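Local coordinates for protein probable glutamine synthetase (Pseudomonas aeruginosa, PDB 4HPP) that belongs to the glutamine synthetase family and holds a magnesium ion and glutamic acid in the pocket of its catalytic domain, at residues Y300-L303 with E309-L312; P253-D258 with L262-A267; A166-Q169 with E173-M176. All coordinates share one frame; numbering follows the deposited sequence.

Contact 1: Y300-L303 with E309-L312; sequences YACL and EAAL
A short parallel beta bridge in the mixed sheet of the catalytic domain joins L303 of strand 303-304 to L312 of strand 312-315. L312 N donates a weak hydrogen bond to C302 O (3.3 Å, 147° at the hydrogen). L312 is also backbone-bonded to G304, so it bonds to the residues on both sides of L303, as a parallel bridge requires. A CA-H···O contact runs from L303 CA to L312 O at 3.3 Å. The two leucine side chains lie on the same face of the sheet; with CG of L303 opposite the backbone N (chi1 -175°), its CD1 comes to 4.2 Å from L312 CD2.

The rest of the contact packs smaller groups. C302 SG, lodged between its own N and carbonyl carbon, rests 3.8 Å from A310 CA. A310 CB touches L303 C at 3.6 Å, while A311 CB meets Y300 O at 3.4 Å. Helix 261-281 covers L312 with V270 and L271, and A301 and A311 with L274; from strand 330-336, P335 packs on A311 and F333 on L312.

Contact 2: P253-D258 with L262-A267; sequences PGRPND and LGEHWA
The guanidinium of R255 receives E264 OE1 at its edge, close to its plane, whereas the carboxylate of E264 is approached from above its own plane. The two flat groups stand almost perpendicular, their planes 86° apart, so they do not form the coplanar, fork-like pairing of two N-H groups with two oxygens. The salt bridge rests on R255 NE, which donates to E264 OE1 at 2.6 Å, with a bent angle of 139° at the hydrogen. The donor lies 55° out of the carboxylate plane. The two groups are modelled too close together, however, so the exact angle and tilt are doubtful.

The two side chains reach toward each other head-on, at the protein surface. That of R255 bends at chi3, while E264 stays extended beyond CG and projects from the first turn of helix 261-281.

Within the loop two weak bonds, R255 N to P253 O (2.7 Å) and G254 N to D258 OD1 (3.4 Å), lie ahead of the helix.

The loop 253-258 leads from strand 235-243 into helix 261-281. N257 packs on L305 and on I314 of strand 312-315, and its carbonyl oxygen makes a weak hydrogen bond with Y329 OH. On the helix, W266 donates its indole N-H to Y119 OH and lies on L239 and L241 of strand 235-243, while L262, H265 and W266 all reach I357 of helix 342-358.

Contact 3: A166-Q169 with E173-M176; sequences ALAQ and EPEM
P174 lays its pyrrolidine ring against the peptide joining L167 to A168, in the last turn of helix 159-169. P174 CG sits 3.3 Å from A168 N, and P174 CD comes to 3.6 Å from L167 C. P174 CB packs on L167 CB and P174 CG on A168 CB, both at 3.9 Å, so the helix-facing edge of the ring spans two successive residues. No hydrogen bond crosses between the segments, and proline has no backbone N-H to offer; the contact is made by van der Waals packing.

The next shell fixes both partners. The side chain of L167 has CG opposite its carbonyl carbon (chi1 -61°) and runs on to V188 of strand 185-194 and to V205 and V208 of helix 196-216. L167 O also takes a weak hydrogen bond with T172 OG1, within the turn that reverses the chain. E173 just before the proline has positive phi and psi, in the left-handed region, and its carboxylate is held by two arginines, R201 at OE1 and R191 at OE2, probably stabilising its negative charge. Beyond P174 the strand carries a classic beta bulge, in which E175 and M176 are set against the single residue T189.

The turn carries the chain from helix 159-169 into strand 174-179, which pairs antiparallel with strand 185-194 and leads directly to the magnesium ligand E180. A166 packs on V208 and V212 of helix 196-216 and on V78 of strand 66-78, while Q169 meets L4, and M176 R24, of a second subunit.

Overall arrangement
From the N terminus, contact 3 comes first, closing the tight turn between helix 159-169 and strand 174-179. Contact 2 follows, closing the short lead-in to helix 261-281, and contact 1 comes last, closing the loop between strands 303-304 and 312-315. The three lie in series, with none nested or crossed. Contacts 1 and 2 are neighbours, their centres 16 Å apart: L312 CD2 packs on A267 O at 3.8 Å, joining the beta bridge to the helix. Contact 3 stands apart, its nearest atoms about 18 Å from either, by the helix 196-216 side of the same catalytic domain, where a second subunit approaches.

Contact 1: Y300-L303 with E309-L312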
loop_
_atom_site.group_PDB
_atom_site.type_symbol
_atom_site.label_atom_id
_atom_site.label_comp_id
_atom_site.label_asym_id
_atom_site.label_seq_id
_atom_site.Cartn_x
_atom_site.Cartn_y
_atom_site.Cartn_z
ATOM N N TYR A 300 -31.338 -35.130 29.370
ATOM C CA TYR A 300 -31.634 -35.598 30.740
ATOM C C TYR A 300 -30.512 -35.522 31.806
ATOM O O TYR A 300 -29.309 -35.444 31.507
ATOM C CB TYR A 300 -32.238 -37.018 30.706
ATOM C CG TYR A 300 -33.656 -37.154 30.118
ATOM C CD1 TYR A 300 -33.855 -37.382 28.744
ATOM C CD2 TYR A 300 -34.795 -37.107 30.941
ATOM C CE1 TYR A 300 -35.137 -37.529 28.209
ATOM C CE2 TYR A 300 -36.082 -37.252 30.411
ATOM C CZ TYR A 300 -36.249 -37.463 29.050
ATOM O OH TYR A 300 -37.514 -37.609 28.519
ATOM N N ALA A 301 -30.914 -35.568 33.070
ATOM C CA ALA A 301 -29.922 -35.617 34.119
ATOM C C ALA A 301 -29.672 -37.069 34.419
ATOM O O ALA A 301 -30.423 -37.704 35.153
ATOM C CB ALA A 301 -30.388 -34.872 35.356
ATOM N N CYS A 302 -28.618 -37.602 33.822
ATOM C CA CYS A 302 -28.215 -38.999 33.995
ATOM C C CYS A 302 -26.676 -39.018 34.072
ATOM O O CYS A 302 -26.032 -37.984 33.965
ATOM C CB CYS A 302 -28.717 -39.827 32.806
ATOM S SG CYS A 302 -28.128 -39.178 31.211
ATOM N N LEU A 303 -26.097 -40.197 34.211
ATOM C CA LEU A 303 -24.671 -40.342 34.360
ATOM C C LEU A 303 -24.084 -41.255 33.264
ATOM O O LEU A 303 -24.785 -42.077 32.634
ATOM C CB LEU A 303 -24.370 -40.878 35.754
ATOM C CG LEU A 303 -22.937 -41.043 36.251
ATOM C CD1 LEU A 303 -22.571 -39.900 37.161
ATOM C CD2 LEU A 303 -22.909 -42.330 37.056
ATOM N N GLU A 309 -23.869 -38.371 25.848
ATOM C CA GLU A 309 -25.231 -37.885 25.897
ATOM C C GLU A 309 -25.572 -37.668 27.398
ATOM O O GLU A 309 -26.675 -37.227 27.741
ATOM C CB GLU A 309 -26.204 -38.864 25.218
ATOM C CG GLU A 309 -26.080 -39.002 23.703
ATOM C CD GLU A 309 -27.099 -39.993 23.120
ATOM O OE1 GLU A 309 -27.890 -39.570 22.252
ATOM O OE2 GLU A 309 -27.130 -41.188 23.527
ATOM N N ALA A 310 -24.611 -37.964 28.282
ATOM C CA ALA A 310 -24.844 -37.882 29.733
ATOM C C ALA A 310 -24.527 -36.463 30.190
ATOM O O ALA A 310 -23.552 -35.888 29.744
ATOM C CB ALA A 310 -24.010 -38.937 30.513
ATOM N N ALA A 311 -25.340 -35.912 31.078
ATOM C CA ALA A 311 -25.080 -34.595 31.645
ATOM C C ALA A 311 -23.875 -34.640 32.590
ATOM O O ALA A 311 -23.163 -33.653 32.710
ATOM C CB ALA A 311 -26.326 -34.035 32.351
ATOM N N LEU A 312 -23.621 -35.779 33.242
ATOM C CA LEU A 312 -22.484 -35.878 34.182
ATOM C C LEU A 312 -21.724 -37.113 33.813
ATOM O O LEU A 312 -22.300 -38.187 33.692
ATOM C CB LEU A 312 -22.977 -35.972 35.623
ATOM C CG LEU A 312 -22.122 -35.598 36.820
ATOM C CD1 LEU A 312 -21.729 -34.142 36.804
ATOM C CD2 LEU A 312 -22.889 -35.853 38.112
#

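Contact 2: P253-D258 with L262-A267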
loop_
_atom_site.group_PDB
_atom_site.type_symbol
_atom_site.label_atom_id
_atom_site.label_comp_id
_atom_site.label_asym_id
_atom_site.label_seq_id
_atom_site.Cartn_x
_atom_site.Cartn_y
_atom_site.Cartn_z
ATOM N N PRO A 253 -11.218 -48.064 43.561
ATOM C CA PRO A 253 -11.210 -49.214 42.641
ATOM C C PRO A 253 -12.194 -50.272 43.118
ATOM O O PRO A 253 -12.498 -50.322 44.314
ATOM C CB PRO A 253 -9.780 -49.759 42.754
ATOM C CG PRO A 253 -8.961 -48.624 43.266
ATOM C CD PRO A 253 -9.868 -47.761 44.093
ATOM N N GLY A 254 -12.717 -51.088 42.209
ATOM C CA GLY A 254 -13.442 -52.286 42.643
ATOM C C GLY A 254 -14.858 -52.048 43.137
ATOM O O GLY A 254 -15.728 -52.897 42.927
ATOM N N ARG A 255 -15.094 -50.917 43.802
ATOM C CA ARG A 255 -16.449 -50.338 43.821
ATOM C C ARG A 255 -16.749 -49.920 42.357
ATOM O O ARG A 255 -15.852 -49.424 41.659
ATOM C CB ARG A 255 -16.574 -49.169 44.824
ATOM C CG ARG A 255 -17.922 -49.143 45.550
ATOM C CD ARG A 255 -18.152 -47.884 46.368
ATOM N NE ARG A 255 -19.557 -47.436 46.332
ATOM C CZ ARG A 255 -20.344 -47.247 47.407
ATOM N NH1 ARG A 255 -19.900 -47.467 48.649
ATOM N NH2 ARG A 255 -21.598 -46.825 47.254
ATOM N N PRO A 256 -17.980 -50.160 41.867
ATOM C CA PRO A 256 -18.096 -50.091 40.421
ATOM C C PRO A 256 -17.899 -48.645 39.902
ATOM O O PRO A 256 -18.073 -47.693 40.676
ATOM C CB PRO A 256 -19.510 -50.614 40.171
ATOM C CG PRO A 256 -20.276 -50.291 41.407
ATOM C CD PRO A 256 -19.300 -50.171 42.534
ATOM N N ASN A 257 -17.529 -48.478 38.623
ATOM C CA ASN A 257 -17.103 -47.171 38.086
ATOM C C ASN A 257 -15.801 -46.664 38.724
ATOM O O ASN A 257 -15.106 -45.854 38.122
ATOM C CB ASN A 257 -18.176 -46.095 38.249
ATOM C CG ASN A 257 -19.443 -46.391 37.468
ATOM O OD1 ASN A 257 -19.439 -47.158 36.487
ATOM N ND2 ASN A 257 -20.546 -45.769 37.893
ATOM N N ASP A 258 -15.476 -47.173 39.920
ATOM C CA ASP A 258 -14.336 -46.735 40.761
ATOM C C ASP A 258 -14.764 -45.517 41.580
ATOM O O ASP A 258 -13.924 -44.755 42.068
ATOM C CB ASP A 258 -13.037 -46.473 39.961
ATOM C CG ASP A 258 -12.576 -47.685 39.171
ATOM O OD1 ASP A 258 -12.639 -48.832 39.687
ATOM O OD2 ASP A 258 -12.129 -47.486 38.028
ATOM N N LEU A 262 -18.933 -41.578 49.102
ATOM C CA LEU A 262 -18.835 -40.121 48.969
ATOM C C LEU A 262 -19.152 -39.649 47.511
ATOM O O LEU A 262 -20.120 -38.914 47.257
ATOM C CB LEU A 262 -17.458 -39.605 49.434
ATOM C CG LEU A 262 -17.231 -38.084 49.251
ATOM C CD1 LEU A 262 -18.138 -37.240 50.132
ATOM C CD2 LEU A 262 -15.783 -37.690 49.496
ATOM N N GLY A 263 -18.339 -40.106 46.565
ATOM C CA GLY A 263 -18.577 -39.837 45.173
ATOM C C GLY A 263 -20.023 -39.932 44.774
ATOM O O GLY A 263 -20.590 -38.952 44.288
ATOM N N GLU A 264 -20.628 -41.098 44.980
ATOM C CA GLU A 264 -22.028 -41.296 44.588
ATOM C C GLU A 264 -22.979 -40.291 45.253
ATOM O O GLU A 264 -23.921 -39.843 44.625
ATOM C CB GLU A 264 -22.501 -42.712 44.892
ATOM C CG GLU A 264 -21.391 -43.740 44.971
ATOM C CD GLU A 264 -21.908 -45.172 44.999
ATOM O OE1 GLU A 264 -21.110 -46.089 44.660
ATOM O OE2 GLU A 264 -23.105 -45.381 45.346
ATOM N N HIS A 265 -22.749 -39.938 46.512
ATOM C CA HIS A 265 -23.594 -38.924 47.140
ATOM C C HIS A 265 -23.446 -37.606 46.396
ATOM O O HIS A 265 -24.435 -36.999 45.932
ATOM C CB HIS A 265 -23.283 -38.767 48.636
ATOM C CG HIS A 265 -23.590 -40.009 49.477
ATOM N ND1 HIS A 265 -24.782 -40.663 49.418
ATOM C CD2 HIS A 265 -22.815 -40.687 50.440
ATOM C CE1 HIS A 265 -24.753 -41.720 50.271
ATOM N NE2 HIS A 265 -23.551 -41.729 50.891
ATOM N N TRP A 266 -22.201 -37.175 46.231
ATOM C CA TRP A 266 -21.910 -35.965 45.477
ATOM C C TRP A 266 -22.585 -35.898 44.099
ATOM O O TRP A 266 -23.354 -34.960 43.792
ATOM C CB TRP A 266 -20.411 -35.764 45.395
ATOM C CG TRP A 266 -20.101 -34.371 44.948
ATOM C CD1 TRP A 266 -19.960 -33.245 45.741
ATOM C CD2 TRP A 266 -19.927 -33.887 43.551
ATOM N NE1 TRP A 266 -19.693 -32.143 44.966
ATOM C CE2 TRP A 266 -19.668 -32.453 43.650
ATOM C CE3 TRP A 266 -19.926 -34.495 42.281
ATOM C CZ2 TRP A 266 -19.430 -31.657 42.517
ATOM C CZ3 TRP A 266 -19.690 -33.689 41.143
ATOM C CH2 TRP A 266 -19.456 -32.293 41.259
ATOM N N ALA A 267 -22.323 -36.898 43.261
ATOM C CA ALA A 267 -22.959 -36.984 41.950
ATOM C C ALA A 267 -24.489 -36.973 42.026
ATOM O O ALA A 267 -25.173 -36.401 41.136
ATOM C CB ALA A 267 -22.474 -38.216 41.208
#

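Contact 3: A166-Q169 with E173-M176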
loop_
_atom_site.group_PDB
_atom_site.type_symbol
_atom_site.label_atom_id
_atom_site.label_comp_id
_atom_site.label_asym_id
_atom_site.label_seq_id
_atom_site.Cartn_x
_atom_site.Cartn_y
_atom_site.Cartn_z
ATOM N N ALA A 166 0.687 -16.700 25.645
ATOM C CA ALA A 166 -0.099 -15.741 26.461
ATOM C C ALA A 166 -0.766 -16.390 27.713
ATOM O O ALA A 166 -0.648 -15.869 28.826
ATOM C CB ALA A 166 -1.096 -15.021 25.604
ATOM N N LEU A 167 -1.386 -17.560 27.544
ATOM C CA LEU A 167 -1.971 -18.254 28.676
ATOM C C LEU A 167 -0.843 -18.691 29.646
ATOM O O LEU A 167 -0.980 -18.469 30.864
ATOM C CB LEU A 167 -2.876 -19.406 28.246
ATOM C CG LEU A 167 -4.119 -19.091 27.367
ATOM C CD1 LEU A 167 -4.610 -20.339 26.643
ATOM C CD2 LEU A 167 -5.298 -18.430 28.101
ATOM N N ALA A 168 0.275 -19.247 29.142
ATOM C CA ALA A 168 1.448 -19.509 30.070
ATOM C C ALA A 168 1.881 -18.300 30.879
ATOM O O ALA A 168 1.932 -18.387 32.151
ATOM C CB ALA A 168 2.655 -20.149 29.391
ATOM N N GLN A 169 2.129 -17.179 30.177
ATOM C CA GLN A 169 2.460 -15.947 30.887
ATOM C C GLN A 169 1.389 -15.569 31.857
ATOM O O GLN A 169 1.681 -15.001 32.854
ATOM C CB GLN A 169 2.633 -14.746 29.963
ATOM C CG GLN A 169 3.736 -14.808 28.919
ATOM C CD GLN A 169 3.605 -13.678 27.973
ATOM O OE1 GLN A 169 3.510 -12.509 28.411
ATOM N NE2 GLN A 169 3.432 -13.999 26.651
ATOM N N GLU A 173 -1.352 -22.157 33.180
ATOM C CA GLU A 173 -0.894 -23.529 32.849
ATOM C C GLU A 173 -1.604 -24.138 31.613
ATOM O O GLU A 173 -2.182 -25.233 31.650
ATOM C CB GLU A 173 -1.006 -24.430 34.066
ATOM C CG GLU A 173 -0.230 -23.890 35.276
ATOM C CD GLU A 173 -0.417 -24.745 36.505
ATOM O OE1 GLU A 173 -1.577 -24.795 37.044
ATOM O OE2 GLU A 173 0.591 -25.376 36.923
ATOM N N PRO A 174 -1.548 -23.432 30.483
ATOM C CA PRO A 174 -2.121 -24.061 29.302
ATOM C C PRO A 174 -1.558 -25.507 29.139
ATOM O O PRO A 174 -0.428 -25.783 29.523
ATOM C CB PRO A 174 -1.648 -23.140 28.184
ATOM C CG PRO A 174 -0.384 -22.497 28.722
ATOM C CD PRO A 174 -0.688 -22.287 30.158
ATOM N N GLU A 175 -2.316 -26.425 28.580
ATOM C CA GLU A 175 -1.775 -27.751 28.380
ATOM C C GLU A 175 -2.135 -28.416 27.018
ATOM O O GLU A 175 -1.338 -29.171 26.498
ATOM C CB GLU A 175 -2.155 -28.641 29.577
ATOM C CG GLU A 175 -3.033 -29.862 29.287
ATOM C CD GLU A 175 -3.608 -30.501 30.565
ATOM O OE1 GLU A 175 -4.846 -30.786 30.635
ATOM O OE2 GLU A 175 -2.815 -30.692 31.511
ATOM N N MET A 176 -3.318 -28.132 26.442
ATOM C CA MET A 176 -3.749 -28.732 25.181
ATOM C C MET A 176 -4.337 -27.628 24.294
ATOM O O MET A 176 -5.025 -26.759 24.800
ATOM C CB MET A 176 -4.806 -29.765 25.485
ATOM C CG MET A 176 -4.686 -31.116 24.827
ATOM S SD MET A 176 -3.169 -32.031 25.185
ATOM C CE MET A 176 -3.103 -32.828 23.588
#